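Local coordinates for protein possible prolidase (Bifidobacterium longum NCC2705, PDB 2P9B) that is a putative amidohydrolase that probably hydrolyses carbon-nitrogen bonds other than peptide bonds, at residues F14-A19 and H60-T65; N33-V38 and I51-P56. All blocks are in the same frame, centred on the assembly; numbering follows the deposited sequence.

Contact 1 (F14-A19 and H60-T65); sequences FALAHA and HYLDGT
Tyr61 has CG extended away from its own backbone N (chi1 -178°), which carries the ring along the strand toward Ala17 and His18. Ring atom Tyr61 CE1 rests 3.6 Å from Ala17 CB. Tyr61 OH meets the edge of the His18 imidazole, 3.1 Å from His18 CD2. Leu16 has a similar first torsion (chi1 173°), and its CD1 lies 3.6 Å from Leu62 CB. Leu62 CD1 in turn touches Phe14 CD1 at 3.9 Å.

The backbones pair as parallel strands. Ala15 and Ala17 each give their N-H to the other strand, and Ala15 O receives Leu62 N at 2.9 Å. The last bond is the shortest, Gly64 N to Ala17 O at 2.7 Å. Around this bond, Asp63 OD1 closes an Asx turn by accepting Thr65 N from above the carboxylate plane. The same oxygen takes the Thr65 OG1 hydroxyl on its syn lone pair, at 2.7 Å. His18 ND1 is held by Asn33 OD1.

Strand 60-63 forms one border of a four-stranded mixed sheet. Strand 14-17 lies between it and antiparallel strand 34-38, and Leu16 packs on Val69 of strand 68-78.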
loop_
_atom_site.group_PDB
_atom_site.type_symbol
_atom_site.label_atom_id
_atom_site.label_comp_id
_atom_site.label_asym_id
_atom_site.label_seq_id
_atom_site.Cartn_x
_atom_site.Cartn_y
_atom_site.Cartn_z
ATOM N N PHE A 14 10.684 5.616 24.975
ATOM C CA PHE A 14 9.441 5.608 25.736
ATOM C C PHE A 14 8.871 4.205 25.882
ATOM O O PHE A 14 9.374 3.248 25.296
ATOM C CB PHE A 14 8.410 6.501 25.042
ATOM C CG PHE A 14 7.984 5.999 23.686
ATOM C CD1 PHE A 14 6.924 5.104 23.558
ATOM C CD2 PHE A 14 8.656 6.410 22.537
ATOM C CE1 PHE A 14 6.534 4.629 22.303
ATOM C CE2 PHE A 14 8.277 5.944 21.280
ATOM C CZ PHE A 14 7.216 5.052 21.161
ATOM N N ALA A 15 7.812 4.094 26.672
ATOM C CA ALA A 15 7.151 2.817 26.875
ATOM C C ALA A 15 5.648 3.042 26.863
ATOM O O ALA A 15 5.140 3.910 27.575
ATOM C CB ALA A 15 7.582 2.201 28.202
ATOM N N LEU A 16 4.948 2.280 26.032
ATOM C CA LEU A 16 3.494 2.371 25.941
ATOM C C LEU A 16 2.979 1.188 26.743
ATOM O O LEU A 16 3.169 0.043 26.339
ATOM C CB LEU A 16 3.040 2.247 24.485
ATOM C CG LEU A 16 1.527 2.165 24.247
ATOM C CD1 LEU A 16 0.859 3.462 24.671
ATOM C CD2 LEU A 16 1.270 1.887 22.766
ATOM N N ALA A 17 2.327 1.458 27.872
ATOM C CA ALA A 17 1.849 0.381 28.731
ATOM C C ALA A 17 0.341 0.178 28.827
ATOM O O ALA A 17 -0.451 1.050 28.463
ATOM C CB ALA A 17 2.424 0.566 30.135
ATOM N N HIS A 18 -0.031 -1.002 29.323
ATOM C CA HIS A 18 -1.424 -1.387 29.535
ATOM C C HIS A 18 -2.288 -1.437 28.282
ATOM O O HIS A 18 -3.505 -1.280 28.348
ATOM C CB HIS A 18 -2.058 -0.446 30.560
ATOM C CG HIS A 18 -1.271 -0.329 31.826
ATOM N ND1 HIS A 18 -0.959 -1.418 32.610
ATOM C CD2 HIS A 18 -0.711 0.744 32.432
ATOM C CE1 HIS A 18 -0.239 -1.020 33.645
ATOM N NE2 HIS A 18 -0.073 0.287 33.559
ATOM N N ALA A 19 -1.664 -1.682 27.140
ATOM C CA ALA A 19 -2.410 -1.732 25.901
ATOM C C ALA A 19 -2.749 -3.154 25.486
ATOM O O ALA A 19 -2.100 -4.113 25.902
ATOM C CB ALA A 19 -1.621 -1.052 24.792
ATOM N N HIS A 60 10.121 7.983 28.506
ATOM C CA HIS A 60 8.820 8.625 28.628
ATOM C C HIS A 60 7.761 7.543 28.797
ATOM O O HIS A 60 7.956 6.399 28.382
ATOM C CB HIS A 60 8.535 9.478 27.390
ATOM C CG HIS A 60 9.462 10.645 27.242
ATOM N ND1 HIS A 60 9.576 11.364 26.072
ATOM C CD2 HIS A 60 10.310 11.226 28.124
ATOM C CE1 HIS A 60 10.456 12.335 26.239
ATOM N NE2 HIS A 60 10.916 12.274 27.476
ATOM N N TYR A 61 6.640 7.907 29.409
ATOM C CA TYR A 61 5.562 6.960 29.660
ATOM C C TYR A 61 4.256 7.323 28.962
ATOM O O TYR A 61 3.736 8.429 29.122
ATOM C CB TYR A 61 5.315 6.856 31.169
ATOM C CG TYR A 61 4.239 5.870 31.566
ATOM C CD1 TYR A 61 4.465 4.496 31.508
ATOM C CD2 TYR A 61 2.994 6.313 32.005
ATOM C CE1 TYR A 61 3.473 3.583 31.880
ATOM C CE2 TYR A 61 1.996 5.412 32.377
ATOM C CZ TYR A 61 2.242 4.052 32.313
ATOM O OH TYR A 61 1.257 3.164 32.685
ATOM N N LEU A 62 3.737 6.381 28.181
ATOM C CA LEU A 62 2.477 6.562 27.476
ATOM C C LEU A 62 1.499 5.551 28.063
ATOM O O LEU A 62 1.738 4.345 28.023
ATOM C CB LEU A 62 2.650 6.318 25.974
ATOM C CG LEU A 62 3.405 7.369 25.151
ATOM C CD1 LEU A 62 3.491 6.915 23.701
ATOM C CD2 LEU A 62 2.688 8.708 25.235
ATOM N N ASP A 63 0.401 6.044 28.620
ATOM C CA ASP A 63 -0.593 5.172 29.226
ATOM C C ASP A 63 -1.606 4.693 28.192
ATOM O O ASP A 63 -2.470 5.452 27.757
ATOM C CB ASP A 63 -1.289 5.914 30.370
ATOM C CG ASP A 63 -2.339 5.075 31.054
ATOM O OD1 ASP A 63 -2.257 3.831 30.977
ATOM O OD2 ASP A 63 -3.243 5.664 31.683
ATOM N N GLY A 64 -1.489 3.424 27.806
ATOM C CA GLY A 64 -2.381 2.858 26.811
ATOM C C GLY A 64 -3.612 2.145 27.342
ATOM O O GLY A 64 -4.270 1.408 26.609
ATOM N N THR A 65 -3.924 2.350 28.615
ATOM C CA THR A 65 -5.092 1.722 29.212
ATOM C C THR A 65 -6.329 1.987 28.352
ATOM O O THR A 65 -6.596 3.126 27.971
ATOM C CB THR A 65 -5.336 2.263 30.639
ATOM O OG1 THR A 65 -4.198 1.973 31.455
ATOM C CG2 THR A 65 -6.571 1.624 31.251
#

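Contact 2 (N33-V38 and I51-P56); sequences NMTIVV and IETSIP
Thr53 meets Thr35 and Val37 with a single methyl. Its CG2 lies 4.1 Å from Thr35 CG2. The same methyl is also 4.1 Å from Val37 CG2. In both threonines OG1 lies beside the backbone N (chi1 -69° in Thr35, -52° in Thr53), which leaves CG2 anti to that N. The two side chains run past one another pointing opposite ways. Further along, Ile55 CD1 comes within 4.3 Å of Thr35 CG2. Pro56 CD makes a looser contact, 4.5 Å from Val37 CG1.

The segment 51-56 belongs to the connection from strand 44-49 to strand 60-63, the two borders of the four-stranded mixed sheet. It passes over the sheet face that carries Thr35, Val37 and Ala15. Such a small sheet beside the catalytic barrel is familiar from amidohydrolases.

Polar contact between the segments runs through water, with no direct hydrogen bond. One water donates to Asn33 O at 2.8 Å and accepts from Ile51 N at 3.1 Å. A second lies 2.6 Å from Thr35 OG1 and donates to Thr53 O at 2.8 Å.

Partners outside the segments fix the threonine hydroxyls. Thr35 OG1 bonds to Ser50 OG, and Thr53 OG1 to Pro49 O. A G1 beta bulge has Asn33 and Met34 (modelled as selenomethionine) both facing Ala19.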
loop_
_atom_site.group_PDB
_atom_site.type_symbol
_atom_site.label_atom_id
_atom_site.label_comp_id
_atom_site.label_asym_id
_atom_site.label_seq_id
_atom_site.Cartn_x
_atom_site.Cartn_y
_atom_site.Cartn_z
ATOM N N ASN A 33 -3.090 -6.337 28.250
ATOM C CA ASN A 33 -2.241 -5.651 29.228
ATOM C C ASN A 33 -0.754 -5.832 28.940
ATOM O O ASN A 33 -0.013 -6.447 29.715
ATOM C CB ASN A 33 -2.580 -6.136 30.638
ATOM C CG ASN A 33 -2.016 -5.230 31.714
ATOM O OD1 ASN A 33 -1.925 -4.013 31.532
ATOM N ND2 ASN A 33 -1.655 -5.812 32.853
HETATM N N MSE A 34 -0.339 -5.266 27.812
HETATM C CA MSE A 34 1.028 -5.328 27.327
HETATM C C MSE A 34 1.727 -3.973 27.339
HETATM O O MSE A 34 1.087 -2.927 27.297
HETATM C CB MSE A 34 1.035 -5.849 25.887
HETATM C CG MSE A 34 0.400 -7.219 25.683
HETATM SE SE MSE A 34 1.288 -8.609 26.627
HETATM C CE MSE A 34 2.799 -8.734 25.521
ATOM N N THR A 35 3.051 -4.009 27.383
ATOM C CA THR A 35 3.847 -2.798 27.336
ATOM C C THR A 35 4.806 -2.944 26.162
ATOM O O THR A 35 5.388 -4.009 25.953
ATOM C CB THR A 35 4.678 -2.592 28.620
ATOM O OG1 THR A 35 3.803 -2.294 29.712
ATOM C CG2 THR A 35 5.680 -1.448 28.439
ATOM N N ILE A 36 4.943 -1.885 25.377
ATOM C CA ILE A 36 5.862 -1.893 24.254
ATOM C C ILE A 36 6.902 -0.838 24.583
ATOM O O ILE A 36 6.571 0.333 24.772
ATOM C CB ILE A 36 5.164 -1.523 22.928
ATOM C CG1 ILE A 36 4.085 -2.558 22.593
ATOM C CG2 ILE A 36 6.196 -1.466 21.807
ATOM C CD1 ILE A 36 3.331 -2.269 21.303
ATOM N N VAL A 37 8.157 -1.259 24.667
ATOM C CA VAL A 37 9.239 -0.348 24.990
ATOM C C VAL A 37 10.028 -0.000 23.736
ATOM O O VAL A 37 10.490 -0.886 23.018
ATOM C CB VAL A 37 10.188 -0.972 26.031
ATOM C CG1 VAL A 37 11.283 0.021 26.394
ATOM C CG2 VAL A 37 9.392 -1.387 27.268
ATOM N N VAL A 38 10.179 1.293 23.482
ATOM C CA VAL A 38 10.901 1.764 22.304
ATOM C C VAL A 38 12.201 2.469 22.685
ATOM O O VAL A 38 12.208 3.367 23.529
ATOM C CB VAL A 38 10.019 2.727 21.475
ATOM C CG1 VAL A 38 10.780 3.218 20.256
ATOM C CG2 VAL A 38 8.732 2.014 21.051
ATOM N N ILE A 51 2.610 -5.933 33.732
ATOM C CA ILE A 51 2.870 -6.249 35.129
ATOM C C ILE A 51 4.313 -6.639 35.427
ATOM O O ILE A 51 4.799 -6.412 36.535
ATOM C CB ILE A 51 1.928 -7.371 35.616
ATOM C CG1 ILE A 51 1.992 -7.484 37.139
ATOM C CG2 ILE A 51 2.313 -8.689 34.973
ATOM C CD1 ILE A 51 0.927 -8.401 37.718
ATOM N N GLU A 52 5.008 -7.209 34.449
ATOM C CA GLU A 52 6.391 -7.638 34.668
ATOM C C GLU A 52 7.417 -6.752 33.981
ATOM O O GLU A 52 8.619 -7.011 34.058
ATOM C CB GLU A 52 6.581 -9.072 34.168
ATOM C CG GLU A 52 6.252 -9.245 32.696
ATOM C CD GLU A 52 6.507 -10.653 32.178
ATOM O OE1 GLU A 52 6.055 -11.623 32.817
ATOM O OE2 GLU A 52 7.151 -10.783 31.115
ATOM N N THR A 53 6.950 -5.701 33.321
ATOM C CA THR A 53 7.856 -4.827 32.598
ATOM C C THR A 53 8.092 -3.491 33.282
ATOM O O THR A 53 7.182 -2.676 33.397
ATOM C CB THR A 53 7.329 -4.577 31.174
ATOM O OG1 THR A 53 7.060 -5.836 30.544
ATOM C CG2 THR A 53 8.359 -3.818 30.349
ATOM N N SER A 54 9.321 -3.279 33.740
ATOM C CA SER A 54 9.674 -2.031 34.397
ATOM C C SER A 54 10.112 -1.033 33.332
ATOM O O SER A 54 10.788 -1.401 32.371
ATOM C CB SER A 54 10.811 -2.252 35.397
ATOM O OG SER A 54 11.983 -2.712 34.741
ATOM N N ILE A 55 9.722 0.225 33.502
ATOM C CA ILE A 55 10.083 1.269 32.549
ATOM C C ILE A 55 11.476 1.800 32.870
ATOM O O ILE A 55 11.704 2.331 33.954
ATOM C CB ILE A 55 9.105 2.457 32.618
ATOM C CG1 ILE A 55 7.660 1.952 32.661
ATOM C CG2 ILE A 55 9.330 3.376 31.422
ATOM C CD1 ILE A 55 7.238 1.156 31.449
ATOM N N PRO A 56 12.425 1.664 31.930
ATOM C CA PRO A 56 13.787 2.150 32.163
ATOM C C PRO A 56 13.798 3.624 32.545
ATOM O O PRO A 56 12.892 4.377 32.179
ATOM C CB PRO A 56 14.476 1.894 30.826
ATOM C CG PRO A 56 13.783 0.662 30.336
ATOM C CD PRO A 56 12.333 0.969 30.635
HETATM O O HOH W 1 0.351 -7.481 32.339
HETATM O O HOH W 2 5.004 -1.706 31.918
#

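Contact 2 is nested within the chain loop closed by contact 1, and their centres are about 8 Å apart. Both involve the same sheet. Probable hydrogen bonds join them: Phe14 O to Val38 N and Leu16 O to Ile36 N, each 2.8 Å. On the face covered by 51-56, Ala15 CB lies 3.4 Å from Ile55 CD1 and Ala17 CB lies 3.2 Å from Thr35 OG1. Contacts 1 and 2 are peripheral, their centres about 28 Å and 31 Å from the centre of the chain. From Ala19, at the end of segment 14-19, the chain runs on in strand 19-22, which pairs with strand 68-78. Strand 68-78 carries His77, which with His79 and Asp345 may form an unoccupied metal site.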